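Local coordinates for sulfite dehydrogenase (Paracoccus pantotrophus, PDB 2XTS), which oxidises protein-bound sulfane sulfur in the Sox pathway, probably at its molybdenum cofactor, and probably passes the electrons on to heme c, at residues Val151-Ser154 with Val155-Ala158; Leu99-Phe103 with Glu104-Arg108. All blocks are in the same frame, centred on the assembly; numbering follows the deposited sequence. Where two conformers were deposited one is given.

Interaction 1 (Val151-Ser154 with Val155-Ala158)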
loop_
_atom_site.group_PDB
_atom_site.type_symbol
_atom_site.label_atom_id
_atom_site.label_comp_id
_atom_site.label_asym_id
_atom_site.label_seq_id
_atom_site.Cartn_x
_atom_site.Cartn_y
_atom_site.Cartn_z
ATOM N N VAL A 151 15.272 -3.831 9.976
ATOM C CA VAL A 151 16.031 -4.269 11.132
ATOM C C VAL A 151 16.291 -3.041 12.010
ATOM O O VAL A 151 16.695 -1.994 11.502
ATOM C CB VAL A 151 17.369 -4.912 10.685
ATOM C CG1 VAL A 151 18.257 -5.218 11.871
ATOM C CG2 VAL A 151 17.129 -6.143 9.811
ATOM N N PRO A 152 16.093 -3.164 13.337
ATOM C CA PRO A 152 16.409 -2.039 14.212
ATOM C C PRO A 152 17.881 -1.704 14.193
ATOM O O PRO A 152 18.732 -2.610 14.186
ATOM C CB PRO A 152 16.023 -2.524 15.598
ATOM C CG PRO A 152 15.693 -3.930 15.485
ATOM C CD PRO A 152 15.607 -4.342 14.076
ATOM N N LEU A 153 18.214 -0.417 14.211
ATOM C CA LEU A 153 19.634 -0.065 14.285
ATOM C C LEU A 153 20.331 -0.665 15.499
ATOM O O LEU A 153 21.518 -0.983 15.434
ATOM C CB LEU A 153 19.864 1.448 14.249
ATOM C CG LEU A 153 19.520 2.162 12.938
ATOM C CD1 LEU A 153 20.094 3.588 12.959
ATOM C CD2 LEU A 153 19.971 1.379 11.698
ATOM N N SER A 154 19.599 -0.813 16.599
ATOM C CA SER A 154 20.204 -1.374 17.808
ATOM C C SER A 154 20.842 -2.732 17.553
ATOM O O SER A 154 21.919 -3.022 18.084
ATOM C CB SER A 154 19.164 -1.478 18.908
ATOM O OG SER A 154 18.097 -2.331 18.555
ATOM N N VAL A 155 20.212 -3.578 16.744
ATOM C CA VAL A 155 20.769 -4.904 16.531
ATOM C C VAL A 155 21.996 -4.861 15.617
ATOM O O VAL A 155 22.948 -5.626 15.818
ATOM C CB VAL A 155 19.728 -5.907 16.030
ATOM C CG1 VAL A 155 20.327 -7.309 16.030
ATOM C CG2 VAL A 155 18.471 -5.881 16.916
ATOM N N LEU A 156 22.011 -3.955 14.640
ATOM C CA LEU A 156 23.193 -3.806 13.783
ATOM C C LEU A 156 24.360 -3.260 14.578
ATOM O O LEU A 156 25.496 -3.735 14.454
ATOM C CB LEU A 156 22.893 -2.860 12.637
ATOM C CG LEU A 156 21.786 -3.327 11.699
ATOM C CD1 LEU A 156 21.548 -2.237 10.641
ATOM C CD2 LEU A 156 22.124 -4.642 11.053
ATOM N N LEU A 157 24.070 -2.259 15.398
ATOM C CA LEU A 157 25.101 -1.605 16.192
ATOM C C LEU A 157 25.694 -2.571 17.212
ATOM O O LEU A 157 26.884 -2.519 17.487
ATOM C CB LEU A 157 24.545 -0.355 16.859
ATOM C CG LEU A 157 24.259 0.763 15.850
ATOM C CD1 LEU A 157 23.465 1.882 16.503
ATOM C CD2 LEU A 157 25.521 1.340 15.214
ATOM N N ALA A 158 24.867 -3.456 17.750
ATOM C CA ALA A 158 25.329 -4.512 18.659
ATOM C C ALA A 158 26.388 -5.423 18.037
ATOM O O ALA A 158 27.276 -5.910 18.750
ATOM C CB ALA A 158 24.128 -5.331 19.155
#
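Val151 presents CG1, turned anti to its own N at chi1 173°, to Leu156 where strand 143-152 turns into helix 153-160; the two side chains meet at about a right angle, with CG1 4.0 Å from Leu156 CD2. Leu156 also sends CD1 to 4.1 Å from Leu153 CD2, so its two methyls meet Val151 on one branch and Leu153 on the other. Pro152 and Val155 lie side by side, both pointing the same way; in the conformer of Val155 given, its CG2 is 3.7 Å from Pro152 CG. Phe109 closes over Val151, Val155 and Leu156, while Leu153 and Leu157 lean on Val188 of helix 185-191. Pro152 is the N-cap: its O takes Val155 N at 3.1 Å in a bent bond, N-H...O 137°, the donor standing above the carbonyl plane. A straighter bond follows, Leu157 N to Leu153 O at 2.9 Å, and here the regular i to i+4 pattern begins. This is a strand-to-helix junction with proline at the N-cap position, placed away from the cofactor sites within the molybdopterin-binding domain.

Interaction 2 (Leu99-Phe103 with Glu104-Arg108)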
loop_
_atom_site.group_PDB
_atom_site.type_symbol
_atom_site.label_atom_id
_atom_site.label_comp_id
_atom_site.label_asym_id
_atom_site.label_seq_id
_atom_site.Cartn_x
_atom_site.Cartn_y
_atom_site.Cartn_z
ATOM N N LEU A 99 32.494 -2.576 10.806
ATOM C CA LEU A 99 31.941 -3.649 9.969
ATOM C C LEU A 99 31.497 -3.172 8.594
ATOM O O LEU A 99 31.142 -2.012 8.419
ATOM C CB LEU A 99 30.741 -4.313 10.656
ATOM C CG LEU A 99 31.040 -5.029 11.976
ATOM C CD1 LEU A 99 29.762 -5.474 12.661
ATOM C CD2 LEU A 99 32.032 -6.193 11.818
ATOM N N VAL A 100 31.531 -4.097 7.647
ATOM C CA VAL A 100 30.904 -3.926 6.340
ATOM C C VAL A 100 29.887 -5.061 6.203
ATOM O O VAL A 100 30.214 -6.250 6.437
ATOM C CB VAL A 100 31.888 -4.008 5.176
ATOM C CG1 VAL A 100 31.128 -4.019 3.810
ATOM C CG2 VAL A 100 32.866 -2.851 5.261
ATOM N N PHE A 101 28.661 -4.698 5.824
ATOM C CA PHE A 101 27.572 -5.630 5.537
ATOM C C PHE A 101 27.177 -5.560 4.064
ATOM O O PHE A 101 27.165 -4.486 3.453
ATOM C CB PHE A 101 26.300 -5.283 6.331
ATOM C CG PHE A 101 26.474 -5.322 7.819
ATOM C CD1 PHE A 101 26.460 -6.523 8.501
ATOM C CD2 PHE A 101 26.634 -4.164 8.540
ATOM C CE1 PHE A 101 26.628 -6.572 9.871
ATOM C CE2 PHE A 101 26.791 -4.210 9.909
ATOM C CZ PHE A 101 26.777 -5.408 10.574
ATOM N N THR A 102 26.866 -6.716 3.506
ATOM C CA THR A 102 26.213 -6.804 2.225
ATOM C C THR A 102 24.699 -6.821 2.437
ATOM O O THR A 102 24.213 -7.012 3.547
ATOM C CB THR A 102 26.598 -8.081 1.500
ATOM O OG1 THR A 102 26.165 -9.187 2.284
ATOM C CG2 THR A 102 28.104 -8.172 1.333
ATOM N N PHE A 103 23.934 -6.657 1.365
ATOM C CA PHE A 103 22.495 -6.758 1.508
ATOM C C PHE A 103 22.065 -8.171 1.953
ATOM O O PHE A 103 21.169 -8.341 2.770
ATOM C CB PHE A 103 21.765 -6.314 0.234
ATOM C CG PHE A 103 20.304 -6.082 0.470
ATOM C CD1 PHE A 103 19.874 -4.885 1.037
ATOM C CD2 PHE A 103 19.373 -7.069 0.223
ATOM C CE1 PHE A 103 18.560 -4.679 1.318
ATOM C CE2 PHE A 103 18.026 -6.862 0.498
ATOM C CZ PHE A 103 17.633 -5.674 1.048
ATOM N N GLU A 104 22.734 -9.191 1.427
ATOM C CA GLU A 104 22.482 -10.566 1.828
ATOM C C GLU A 104 22.595 -10.719 3.351
ATOM O O GLU A 104 21.762 -11.384 3.973
ATOM C CB GLU A 104 23.444 -11.489 1.100
ATOM C CG GLU A 104 23.368 -12.916 1.514
ATOM C CD GLU A 104 24.349 -13.776 0.756
ATOM O OE1 GLU A 104 23.918 -14.475 -0.185
ATOM O OE2 GLU A 104 25.541 -13.754 1.122
ATOM N N ASP A 105 23.617 -10.086 3.943
ATOM C CA ASP A 105 23.799 -10.126 5.390
ATOM C C ASP A 105 22.591 -9.505 6.112
ATOM O O ASP A 105 22.116 -10.000 7.128
ATOM C CB ASP A 105 25.037 -9.334 5.859
ATOM C CG ASP A 105 26.363 -9.889 5.373
ATOM O OD1 ASP A 105 26.489 -11.122 5.203
ATOM O OD2 ASP A 105 27.299 -9.061 5.243
ATOM N N LEU A 106 22.158 -8.351 5.612
ATOM C CA LEU A 106 21.110 -7.612 6.280
ATOM C C LEU A 106 19.777 -8.355 6.329
ATOM O O LEU A 106 19.004 -8.179 7.264
ATOM C CB LEU A 106 20.957 -6.255 5.611
ATOM C CG LEU A 106 22.165 -5.325 5.819
ATOM C CD1 LEU A 106 22.011 -4.080 4.989
ATOM C CD2 LEU A 106 22.418 -4.935 7.278
ATOM N N LEU A 107 19.527 -9.206 5.332
ATOM C CA LEU A 107 18.311 -10.030 5.302
ATOM C C LEU A 107 18.340 -11.164 6.328
ATOM O O LEU A 107 17.391 -11.924 6.428
ATOM C CB LEU A 107 18.083 -10.626 3.913
ATOM C CG LEU A 107 17.719 -9.634 2.806
ATOM C CD1 LEU A 107 17.754 -10.387 1.496
ATOM C CD2 LEU A 107 16.329 -9.013 3.025
ATOM N N ARG A 108 19.414 -11.279 7.105
ATOM C CA ARG A 108 19.563 -12.359 8.082
ATOM C C ARG A 108 19.405 -11.920 9.519
ATOM O O ARG A 108 19.417 -12.773 10.408
ATOM C CB ARG A 108 20.910 -13.045 7.871
ATOM C CG ARG A 108 21.091 -13.592 6.493
ATOM C CD ARG A 108 22.470 -14.125 6.268
ATOM N NE ARG A 108 22.692 -15.319 7.064
ATOM C CZ ARG A 108 23.815 -16.024 7.067
ATOM N NH1 ARG A 108 24.851 -15.646 6.333
ATOM N NH2 ARG A 108 23.888 -17.117 7.806
HETATM O O HOH W 1 29.916 -8.509 4.727
HETATM O O HOH W 2 27.259 -11.545 1.317
#
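After strand 99-101 the chain coils into the short helix 103-106, with Thr102 at the N-cap and the first turn tied by Leu106 N to Thr102 O at 3.2 Å. Thr102 and Asp105 grip each other in both directions. Thr102 OG1, held between backbone N and carbonyl carbon (chi1 62°), accepts from Asp105 N at 3.2 Å; in return Asp105 OD2 takes Thr102 N at 3.0 Å in a nearly straight bond, 168°, entering from above the carboxylate plane. A water donates to both Val100 O and Asp105 OD2, so OD2 has a second donor beside Thr102 N; another water joins Thr102 OG1 to Glu104 OE2. The Phe101 ring stands almost perpendicular to the carboxylate, with Asp105 CB at its edge, while Leu106 CD2 sits 4.0 Å from Phe101 CB. The Phe103 ring, CG anti to N at chi1 -166°, extends forward toward Leu107, and CE2 meets Leu107 CG at 3.6 Å; the same ring makes an edge-to-face contact with Phe196. Leu99 and Val100 extend the sheet antiparallel into a strand of one cytochrome chain, whose Gly6 packs on Phe101 and Asp105. The reciprocal Thr102-Asp105 pair is a classic capping box at a helix N-terminus.

How the interactions relate
Both contacts are strand-to-helix turns in the molybdopterin-binding domain, their centres about 12 Å apart, and each is half buried. They meet through leucines: Leu156 CD2 of interaction 1 lies 3.8 Å from Leu106 CD2 of interaction 2, and both leucines rest on Leu89 and Leu194, so the two helices share one apolar interior. The caps differ in chemistry. Interaction 1 has a proline just before its helix and holds the turn by aliphatic contacts and backbone bonds; its neighbours named here, Phe109, Val188 and Leu194, belong to the same chain. Interaction 2 uses polar side chains and bridging waters. That polar cap lies at the assembly interface, touched by a cytochrome chain and, through Glu104 and Arg108, by the second subunit.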